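Local coordinates for protein cystathionine gamma-synthase (Xanthomonas oryzae pv. oryzae KACC 10331, PDB 6LD7) that probably joins an activated homoserine ester to cysteine to give cystathionine in methionine biosynthesis, using pyridoxal 5'-phosphate as cofactor, at residues R330-A335 against V341-A346; E275-H280 against M311-E316; Y57-N62 against W236-G241. The protein carries 1 engineered substitution. One frame throughout, in Å; residues are numbered along the deposited sequence.

How the contacts relate
Along the chain the contacts open and close in series, contact 3 first, then contact 2, then contact 1. Contacts 1 and 2 reach the same mixed sheet: within this chain, strand 333-334 is outermost at one side, beside 344-346, whereas 310-315 is next to the outermost strand at the other, with strand 370-374 between. Their centres are about 17 Å apart, and helix 380-396 packs on parts of both. Contact 3 lies about 36 Å from contact 1 and 46 Å from contact 2, centre to centre. Its loop contributes to the cofactor site of a neighbouring subunit, the third, while contact 1 lies where strand 333-334 meets that same subunit.

Contact 1 of 3, residues R330-A335 against V341-A346; sequences RYFTLA and VESLIA
F332 lays one face of its ring against S343, whose CB sits 4.0 Å from the ring centroid in a CH-pi contact. At the ring's edge, in its plane, comes L344 O, 3.7 Å from F332 CD2. At the root of the side chain, F332 CB rests on I345 CG2 at 3.9 Å, and the same methyl meets L334 CD1, with L334 and I345 crossing obliquely. Facing the other side of the sheet, L344 CD2 lies 3.8 Å from T333 CB. These pairs ride on a parallel ladder: T333 N donates to S343 O, I345 N to T333 O, and A335 N to I345 O at 3.0 Å. The ladder joins 333-334, the outermost strand of the sheet within this chain, to the C-terminal part of this PLP-dependent fold; the backbone at L334 also bonds to the third subunit. While S343 CB faces the F332 ring, its OG turns to E378 and to G376 N, and T333 OG1 bonds to R22 of the second subunit. The chemistry thus divides by role: backbone amides and carbonyls bind the strands together, apolar side-chain atoms meet on both faces, and the two side-chain hydroxyls are committed to partners elsewhere.

Contact 2 of 3, residues E275-H280 against M311-E316; sequences ELLDGH and MSFELE
L277 and F313 meet at about a right angle, the leucine reaching over one face of the phenyl ring with a single methyl. That methyl, L277 CD1, is 4.1 Å from the F313 ring centroid and 28° off the normal, a CH-pi contact displaced toward one side of the ring: its nearest ring atom is F313 CD1, at 3.6 Å. The same methyl also meets the sulfur of M311, with L277 CD1 and M311 SD 4.2 Å apart, so one branch of the leucine serves both strand residues. M311 and F313, two apart on the strand, both start off toward the helix from CA, whereas S312 between them starts away from it, its OG bonded to P160 O. This is a helix end packed on a beta sheet: L277 belongs to the last turn of helix 259-277, and strand 310-315 runs between 283-287 and 370-374. A type II turn from L277 to H280, closed by H280 N to L277 O, carries the chain out of the helix. For F313, a chi1 of 77° sets CG between its backbone N and carbonyl carbon, lifting the ring off the strand toward L277, and V283 touches it.

Contact 3 of 3, residues Y57-N62 against W236-G241; sequences YTRSGN and WANALG
R59 starts with CG anti to its backbone N and bends at chi3 (33°); N238 likewise sets CG anti to N, and the two side chains meet at about a right angle. R59 NH1 gives N238 OD1 a weak hydrogen bond of 3.0 Å, the angle at the hydrogen only 130°. The same N238 OD1 lies 3.0 Å from S60 CB, squeezed between the two residues. The amide meets the guanidinium at its edge, the planes 34° apart. R59 CD lies 3.4 Å from N238 O and 4.0 Å from G241 CA, so the arginine's aliphatic part runs past the helix end. There helix 227-240 closes in a Schellman motif, with G241 as its C-prime residue at positive phi. R59 has its stronger partners elsewhere: NE bonds to a pyridoxal phosphate-lysine side chain of the third subunit, and NH2 to Y112 of that subunit. Y57, whose OH reaches the same cofactor-bearing residue, lays CE2 over one face of the R59 guanidinium, offset toward the rim and 3.5 Å above its plane. The loop thus lends residues to a neighbour's cofactor site, as in related trans-sulfuration enzymes. S60 N and G61 N close the 57-61 turn, both bonded to Y57 O.

Contact 1 of 3, residues R330-A335 against V341-A346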
loop_
_atom_site.group_PDB
_atom_site.type_symbol
_atom_site.label_atom_id
_atom_site.label_comp_id
_atom_site.label_asym_id
_atom_site.label_seq_id
_atom_site.Cartn_x
_atom_site.Cartn_y
_atom_site.Cartn_z
ATOM N N ARG C 330 -3.133 -31.228 -2.563
ATOM C CA ARG C 330 -4.056 -30.140 -2.144
ATOM C C ARG C 330 -3.343 -29.040 -1.362
ATOM O O ARG C 330 -3.846 -27.912 -1.331
ATOM C CB ARG C 330 -5.181 -30.737 -1.310
ATOM C CG ARG C 330 -5.854 -31.954 -1.952
ATOM C CD ARG C 330 -7.007 -32.469 -1.065
ATOM N NE ARG C 330 -8.072 -31.467 -1.179
ATOM C CZ ARG C 330 -8.618 -30.706 -0.204
ATOM N NH1 ARG C 330 -8.317 -30.837 1.078
ATOM N NH2 ARG C 330 -9.524 -29.806 -0.540
ATOM N N TYR C 331 -2.180 -29.294 -0.774
ATOM C CA TYR C 331 -1.613 -28.319 0.197
ATOM C C TYR C 331 -0.183 -27.950 -0.176
ATOM O O TYR C 331 0.439 -27.203 0.563
ATOM C CB TYR C 331 -1.730 -28.847 1.637
ATOM C CG TYR C 331 -3.110 -29.303 2.016
ATOM C CD1 TYR C 331 -4.234 -28.492 1.822
ATOM C CD2 TYR C 331 -3.273 -30.503 2.664
ATOM C CE1 TYR C 331 -5.509 -28.925 2.167
ATOM C CE2 TYR C 331 -4.530 -30.963 3.013
ATOM C CZ TYR C 331 -5.639 -30.179 2.765
ATOM O OH TYR C 331 -6.803 -30.709 3.209
ATOM N N PHE C 332 0.322 -28.402 -1.315
ATOM C CA PHE C 332 1.647 -28.002 -1.850
ATOM C C PHE C 332 1.387 -27.396 -3.229
ATOM O O PHE C 332 0.836 -28.070 -4.069
ATOM C CB PHE C 332 2.590 -29.195 -1.991
ATOM C CG PHE C 332 3.096 -29.809 -0.705
ATOM C CD1 PHE C 332 2.276 -30.632 0.069
ATOM C CD2 PHE C 332 4.301 -29.418 -0.166
ATOM C CE1 PHE C 332 2.714 -31.155 1.264
ATOM C CE2 PHE C 332 4.743 -29.935 1.049
ATOM C CZ PHE C 332 3.930 -30.774 1.769
ATOM N N THR C 333 1.701 -26.142 -3.431
ATOM C CA THR C 333 1.526 -25.461 -4.741
ATOM C C THR C 333 2.781 -25.722 -5.555
ATOM O O THR C 333 3.876 -25.444 -5.047
ATOM C CB THR C 333 1.291 -23.971 -4.484
ATOM O OG1 THR C 333 0.115 -23.891 -3.695
ATOM C CG2 THR C 333 1.043 -23.143 -5.714
ATOM N N LEU C 334 2.599 -26.145 -6.797
ATOM C CA LEU C 334 3.664 -26.325 -7.773
ATOM C C LEU C 334 4.141 -24.969 -8.225
ATOM O O LEU C 334 3.426 -24.248 -9.019
ATOM C CB LEU C 334 3.141 -27.251 -8.873
ATOM C CG LEU C 334 4.165 -27.622 -9.946
ATOM C CD1 LEU C 334 5.220 -28.598 -9.381
ATOM C CD2 LEU C 334 3.428 -28.243 -11.158
ATOM N N ALA C 335 5.312 -24.573 -7.710
ATOM C CA ALA C 335 5.875 -23.245 -8.014
ATOM C C ALA C 335 7.339 -23.163 -7.604
ATOM O O ALA C 335 7.812 -23.904 -6.752
ATOM C CB ALA C 335 5.055 -22.175 -7.312
ATOM N N VAL C 341 4.862 -18.974 4.048
ATOM C CA VAL C 341 4.010 -19.607 5.053
ATOM C C VAL C 341 3.282 -20.764 4.363
ATOM O O VAL C 341 2.989 -21.754 5.028
ATOM C CB VAL C 341 3.040 -18.571 5.627
ATOM C CG1 VAL C 341 3.717 -17.617 6.538
ATOM C CG2 VAL C 341 2.197 -17.807 4.573
ATOM N N GLU C 342 3.106 -20.700 3.060
ATOM C CA GLU C 342 2.380 -21.742 2.266
ATOM C C GLU C 342 3.393 -22.765 1.734
ATOM O O GLU C 342 4.444 -22.382 1.205
ATOM C CB GLU C 342 1.495 -21.183 1.140
ATOM C CG GLU C 342 1.477 -19.621 0.981
ATOM C CD GLU C 342 2.845 -18.978 0.635
ATOM O OE1 GLU C 342 3.100 -17.792 1.141
ATOM O OE2 GLU C 342 3.737 -19.675 -0.095
ATOM N N SER C 343 3.073 -24.051 1.850
ATOM C CA SER C 343 3.939 -25.154 1.345
ATOM C C SER C 343 3.975 -25.116 -0.198
ATOM O O SER C 343 2.916 -24.956 -0.856
ATOM C CB SER C 343 3.497 -26.465 1.855
ATOM O OG SER C 343 3.579 -26.564 3.288
ATOM N N LEU C 344 5.172 -25.305 -0.738
ATOM C CA LEU C 344 5.417 -25.353 -2.184
ATOM C C LEU C 344 6.154 -26.636 -2.500
ATOM O O LEU C 344 6.877 -27.155 -1.652
ATOM C CB LEU C 344 6.300 -24.168 -2.561
ATOM C CG LEU C 344 5.745 -22.773 -2.260
ATOM C CD1 LEU C 344 6.656 -21.692 -2.785
ATOM C CD2 LEU C 344 4.375 -22.553 -2.837
ATOM N N ILE C 345 5.956 -27.132 -3.697
ATOM C CA ILE C 345 6.752 -28.218 -4.312
ATOM C C ILE C 345 7.299 -27.738 -5.653
ATOM O O ILE C 345 6.608 -26.938 -6.363
ATOM C CB ILE C 345 5.876 -29.464 -4.446
ATOM C CG1 ILE C 345 6.720 -30.637 -4.919
ATOM C CG2 ILE C 345 4.626 -29.221 -5.313
ATOM C CD1 ILE C 345 6.045 -31.953 -4.633
ATOM N N ALA C 346 8.527 -28.151 -5.977
ATOM C CA ALA C 346 9.189 -27.872 -7.267
ATOM C C ALA C 346 9.858 -29.164 -7.728
ATOM O O ALA C 346 10.234 -29.986 -6.861
ATOM C CB ALA C 346 10.189 -26.747 -7.127
#

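Contact 2 of 3, residues E275-H280 against M311-E316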
loop_
_atom_site.group_PDB
_atom_site.type_symbol
_atom_site.label_atom_id
_atom_site.label_comp_id
_atom_site.label_asym_id
_atom_site.label_seq_id
_atom_site.Cartn_x
_atom_site.Cartn_y
_atom_site.Cartn_z
ATOM N N GLU C 275 10.591 -37.626 8.793
ATOM C CA GLU C 275 10.227 -38.956 9.352
ATOM C C GLU C 275 9.353 -39.756 8.353
ATOM O O GLU C 275 9.542 -40.959 8.289
ATOM C CB GLU C 275 9.423 -38.864 10.658
ATOM C CG GLU C 275 10.235 -38.910 11.920
ATOM C CD GLU C 275 10.029 -40.153 12.770
ATOM O OE1 GLU C 275 10.105 -41.240 12.204
ATOM O OE2 GLU C 275 9.755 -40.016 14.009
ATOM N N LEU C 276 8.301 -39.199 7.733
ATOM C CA LEU C 276 7.444 -40.023 6.819
ATOM C C LEU C 276 8.287 -40.462 5.609
ATOM O O LEU C 276 8.212 -41.609 5.187
ATOM C CB LEU C 276 6.278 -39.177 6.345
ATOM C CG LEU C 276 5.492 -39.756 5.172
ATOM C CD1 LEU C 276 4.564 -40.878 5.706
ATOM C CD2 LEU C 276 4.673 -38.670 4.483
ATOM N N LEU C 277 9.099 -39.569 5.042
ATOM C CA LEU C 277 9.721 -39.824 3.721
ATOM C C LEU C 277 10.938 -40.746 3.917
ATOM O O LEU C 277 11.180 -41.589 3.084
ATOM C CB LEU C 277 10.151 -38.521 3.049
ATOM C CG LEU C 277 9.025 -37.578 2.656
ATOM C CD1 LEU C 277 9.620 -36.362 2.011
ATOM C CD2 LEU C 277 8.006 -38.225 1.724
ATOM N N ASP C 278 11.680 -40.606 4.981
ATOM C CA ASP C 278 12.933 -41.369 5.130
ATOM C C ASP C 278 12.625 -42.867 5.364
ATOM O O ASP C 278 12.025 -43.179 6.367
ATOM C CB ASP C 278 13.739 -40.858 6.315
ATOM C CG ASP C 278 15.101 -41.530 6.447
ATOM O OD1 ASP C 278 15.779 -41.752 5.425
ATOM O OD2 ASP C 278 15.521 -41.728 7.570
ATOM N N GLY C 279 13.100 -43.731 4.487
ATOM C CA GLY C 279 12.805 -45.175 4.510
ATOM C C GLY C 279 11.406 -45.518 3.994
ATOM O O GLY C 279 11.113 -46.650 4.000
ATOM N N HIS C 280 10.545 -44.611 3.526
ATOM C CA HIS C 280 9.276 -45.021 2.881
ATOM C C HIS C 280 9.646 -45.818 1.624
ATOM O O HIS C 280 10.636 -45.485 0.933
ATOM C CB HIS C 280 8.395 -43.814 2.592
ATOM C CG HIS C 280 7.042 -44.139 2.075
ATOM N ND1 HIS C 280 6.865 -44.628 0.796
ATOM C CD2 HIS C 280 5.809 -44.032 2.643
ATOM C CE1 HIS C 280 5.575 -44.796 0.574
ATOM N NE2 HIS C 280 4.907 -44.466 1.699
ATOM N N MET C 311 13.733 -29.399 2.043
ATOM C CA MET C 311 14.243 -30.744 1.801
ATOM C C MET C 311 13.888 -31.168 0.376
ATOM O O MET C 311 12.995 -30.581 -0.289
ATOM C CB MET C 311 13.668 -31.730 2.836
ATOM C CG MET C 311 12.279 -32.141 2.598
ATOM S SD MET C 311 11.709 -33.318 3.920
ATOM C CE MET C 311 11.843 -32.270 5.366
ATOM N N SER C 312 14.623 -32.149 -0.081
ATOM C CA SER C 312 14.394 -32.858 -1.352
ATOM C C SER C 312 14.325 -34.347 -1.104
ATOM O O SER C 312 14.940 -34.808 -0.160
ATOM C CB SER C 312 15.505 -32.517 -2.346
ATOM O OG SER C 312 15.374 -31.163 -2.677
ATOM N N PHE C 313 13.743 -35.074 -2.050
ATOM C CA PHE C 313 13.623 -36.528 -2.012
ATOM C C PHE C 313 13.448 -37.049 -3.448
ATOM O O PHE C 313 12.880 -36.357 -4.336
ATOM C CB PHE C 313 12.509 -36.913 -1.008
ATOM C CG PHE C 313 11.103 -36.718 -1.505
ATOM C CD1 PHE C 313 10.503 -35.497 -1.411
ATOM C CD2 PHE C 313 10.453 -37.718 -2.197
ATOM C CE1 PHE C 313 9.250 -35.271 -1.929
ATOM C CE2 PHE C 313 9.177 -37.510 -2.701
ATOM C CZ PHE C 313 8.564 -36.299 -2.526
ATOM N N GLU C 314 14.032 -38.209 -3.699
ATOM C CA GLU C 314 13.938 -38.954 -4.982
ATOM C C GLU C 314 12.807 -39.952 -4.891
ATOM O O GLU C 314 12.840 -40.797 -4.011
ATOM C CB GLU C 314 15.235 -39.681 -5.261
ATOM C CG GLU C 314 16.275 -38.704 -5.721
ATOM C CD GLU C 314 17.665 -39.272 -5.825
ATOM O OE1 GLU C 314 18.619 -38.435 -5.928
ATOM O OE2 GLU C 314 17.762 -40.553 -5.823
ATOM N N LEU C 315 11.800 -39.750 -5.707
ATOM C CA LEU C 315 10.630 -40.647 -5.787
ATOM C C LEU C 315 10.991 -41.754 -6.770
ATOM O O LEU C 315 11.675 -41.482 -7.733
ATOM C CB LEU C 315 9.461 -39.794 -6.260
ATOM C CG LEU C 315 8.138 -40.494 -6.374
ATOM C CD1 LEU C 315 7.626 -40.854 -5.009
ATOM C CD2 LEU C 315 7.177 -39.540 -7.060
ATOM N N GLU C 316 10.718 -42.969 -6.384
ATOM C CA GLU C 316 10.838 -44.201 -7.190
ATOM C C GLU C 316 9.855 -44.094 -8.367
ATOM O O GLU C 316 8.678 -43.664 -8.170
ATOM C CB GLU C 316 10.539 -45.406 -6.273
ATOM C CG GLU C 316 10.748 -46.736 -6.967
ATOM C CD GLU C 316 12.169 -46.893 -7.502
ATOM O OE1 GLU C 316 13.100 -46.793 -6.671
ATOM O OE2 GLU C 316 12.356 -47.036 -8.745
#

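Contact 3 of 3, residues Y57-N62 against W236-G241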
loop_
_atom_site.group_PDB
_atom_site.type_symbol
_atom_site.label_atom_id
_atom_site.label_comp_id
_atom_site.label_asym_id
_atom_site.label_seq_id
_atom_site.Cartn_x
_atom_site.Cartn_y
_atom_site.Cartn_z
ATOM N N TYR C 57 17.277 12.218 -0.029
ATOM C CA TYR C 57 16.741 11.590 -1.278
ATOM C C TYR C 57 16.635 10.069 -1.111
ATOM O O TYR C 57 17.769 9.497 -0.802
ATOM C CB TYR C 57 17.682 11.938 -2.463
ATOM C CG TYR C 57 17.079 11.662 -3.808
ATOM C CD1 TYR C 57 15.928 12.334 -4.247
ATOM C CD2 TYR C 57 17.625 10.669 -4.612
ATOM C CE1 TYR C 57 15.361 12.064 -5.499
ATOM C CE2 TYR C 57 17.037 10.346 -5.831
ATOM C CZ TYR C 57 15.926 11.062 -6.293
ATOM O OH TYR C 57 15.462 10.765 -7.543
ATOM N N THR C 58 15.464 9.442 -1.387
ATOM C CA THR C 58 15.259 8.022 -1.046
ATOM C C THR C 58 16.208 7.062 -1.787
ATOM O O THR C 58 16.557 6.110 -1.096
ATOM C CB THR C 58 13.857 7.409 -0.837
ATOM O OG1 THR C 58 13.225 6.359 -1.636
ATOM C CG2 THR C 58 13.022 8.373 -0.110
ATOM N N ARG C 59 16.755 7.366 -2.970
ATOM C CA ARG C 59 17.614 6.396 -3.693
ATOM C C ARG C 59 18.820 6.158 -2.761
ATOM O O ARG C 59 19.333 5.041 -2.680
ATOM C CB ARG C 59 18.096 6.849 -5.076
ATOM C CG ARG C 59 19.328 6.048 -5.521
ATOM C CD ARG C 59 19.685 6.135 -6.955
ATOM N NE ARG C 59 19.377 7.424 -7.570
ATOM C CZ ARG C 59 20.124 8.534 -7.432
ATOM N NH1 ARG C 59 21.179 8.483 -6.642
ATOM N NH2 ARG C 59 19.828 9.679 -8.073
ATOM N N SER C 60 19.214 7.188 -2.019
ATOM C CA SER C 60 20.499 7.217 -1.280
ATOM C C SER C 60 20.313 6.744 0.212
ATOM O O SER C 60 21.127 5.909 0.681
ATOM C CB SER C 60 21.034 8.610 -1.529
ATOM O OG SER C 60 21.362 9.182 -0.329
ATOM N N GLY C 61 19.204 7.112 0.876
ATOM C CA GLY C 61 18.864 6.876 2.296
ATOM C C GLY C 61 17.351 7.137 2.502
ATOM O O GLY C 61 16.792 8.134 1.951
ATOM N N ASN C 62 16.645 6.247 3.192
ATOM C CA ASN C 62 15.188 6.387 3.499
ATOM C C ASN C 62 14.966 5.719 4.838
ATOM O O ASN C 62 15.556 4.662 5.074
ATOM C CB ASN C 62 14.352 5.718 2.436
ATOM C CG ASN C 62 12.908 5.644 2.804
ATOM O OD1 ASN C 62 12.575 4.757 3.598
ATOM N ND2 ASN C 62 12.094 6.542 2.219
ATOM N N TRP C 236 27.962 2.280 -3.190
ATOM C CA TRP C 236 27.749 1.517 -4.433
ATOM C C TRP C 236 26.261 1.293 -4.687
ATOM O O TRP C 236 25.834 1.348 -5.881
ATOM C CB TRP C 236 28.534 0.227 -4.428
ATOM C CG TRP C 236 29.970 0.458 -4.797
ATOM C CD1 TRP C 236 31.026 0.468 -3.946
ATOM C CD2 TRP C 236 30.499 0.587 -6.129
ATOM N NE1 TRP C 236 32.150 0.703 -4.662
ATOM C CE2 TRP C 236 31.871 0.832 -5.988
ATOM C CE3 TRP C 236 29.908 0.776 -7.386
ATOM C CZ2 TRP C 236 32.722 1.051 -7.074
ATOM C CZ3 TRP C 236 30.733 0.969 -8.474
ATOM C CH2 TRP C 236 32.123 1.103 -8.316
ATOM N N ALA C 237 25.468 1.047 -3.655
ATOM C CA ALA C 237 24.025 0.825 -3.847
ATOM C C ALA C 237 23.351 2.106 -4.379
ATOM O O ALA C 237 22.511 1.989 -5.293
ATOM C CB ALA C 237 23.363 0.293 -2.576
ATOM N N ASN C 238 23.718 3.247 -3.837
ATOM C CA ASN C 238 23.232 4.587 -4.278
ATOM C C ASN C 238 23.701 4.811 -5.736
ATOM O O ASN C 238 22.895 5.144 -6.588
ATOM C CB ASN C 238 23.691 5.673 -3.311
ATOM C CG ASN C 238 23.323 7.052 -3.843
ATOM O OD1 ASN C 238 22.143 7.284 -4.029
ATOM N ND2 ASN C 238 24.300 7.878 -4.255
ATOM N N ALA C 239 24.980 4.601 -6.027
ATOM C CA ALA C 239 25.604 4.912 -7.333
ATOM C C ALA C 239 25.036 3.997 -8.426
ATOM O O ALA C 239 24.815 4.472 -9.516
ATOM C CB ALA C 239 27.098 4.732 -7.286
ATOM N N LEU C 240 24.762 2.739 -8.122
ATOM C CA LEU C 240 24.243 1.749 -9.101
ATOM C C LEU C 240 22.721 1.748 -9.207
ATOM O O LEU C 240 22.195 1.122 -10.111
ATOM C CB LEU C 240 24.694 0.356 -8.699
ATOM C CG LEU C 240 26.198 0.114 -8.792
ATOM C CD1 LEU C 240 26.527 -1.163 -8.000
ATOM C CD2 LEU C 240 26.611 -0.081 -10.223
ATOM N N GLY C 241 22.055 2.380 -8.256
ATOM C CA GLY C 241 20.588 2.453 -8.241
ATOM C C GLY C 241 19.944 1.155 -7.829
ATOM O O GLY C 241 18.837 0.890 -8.374
#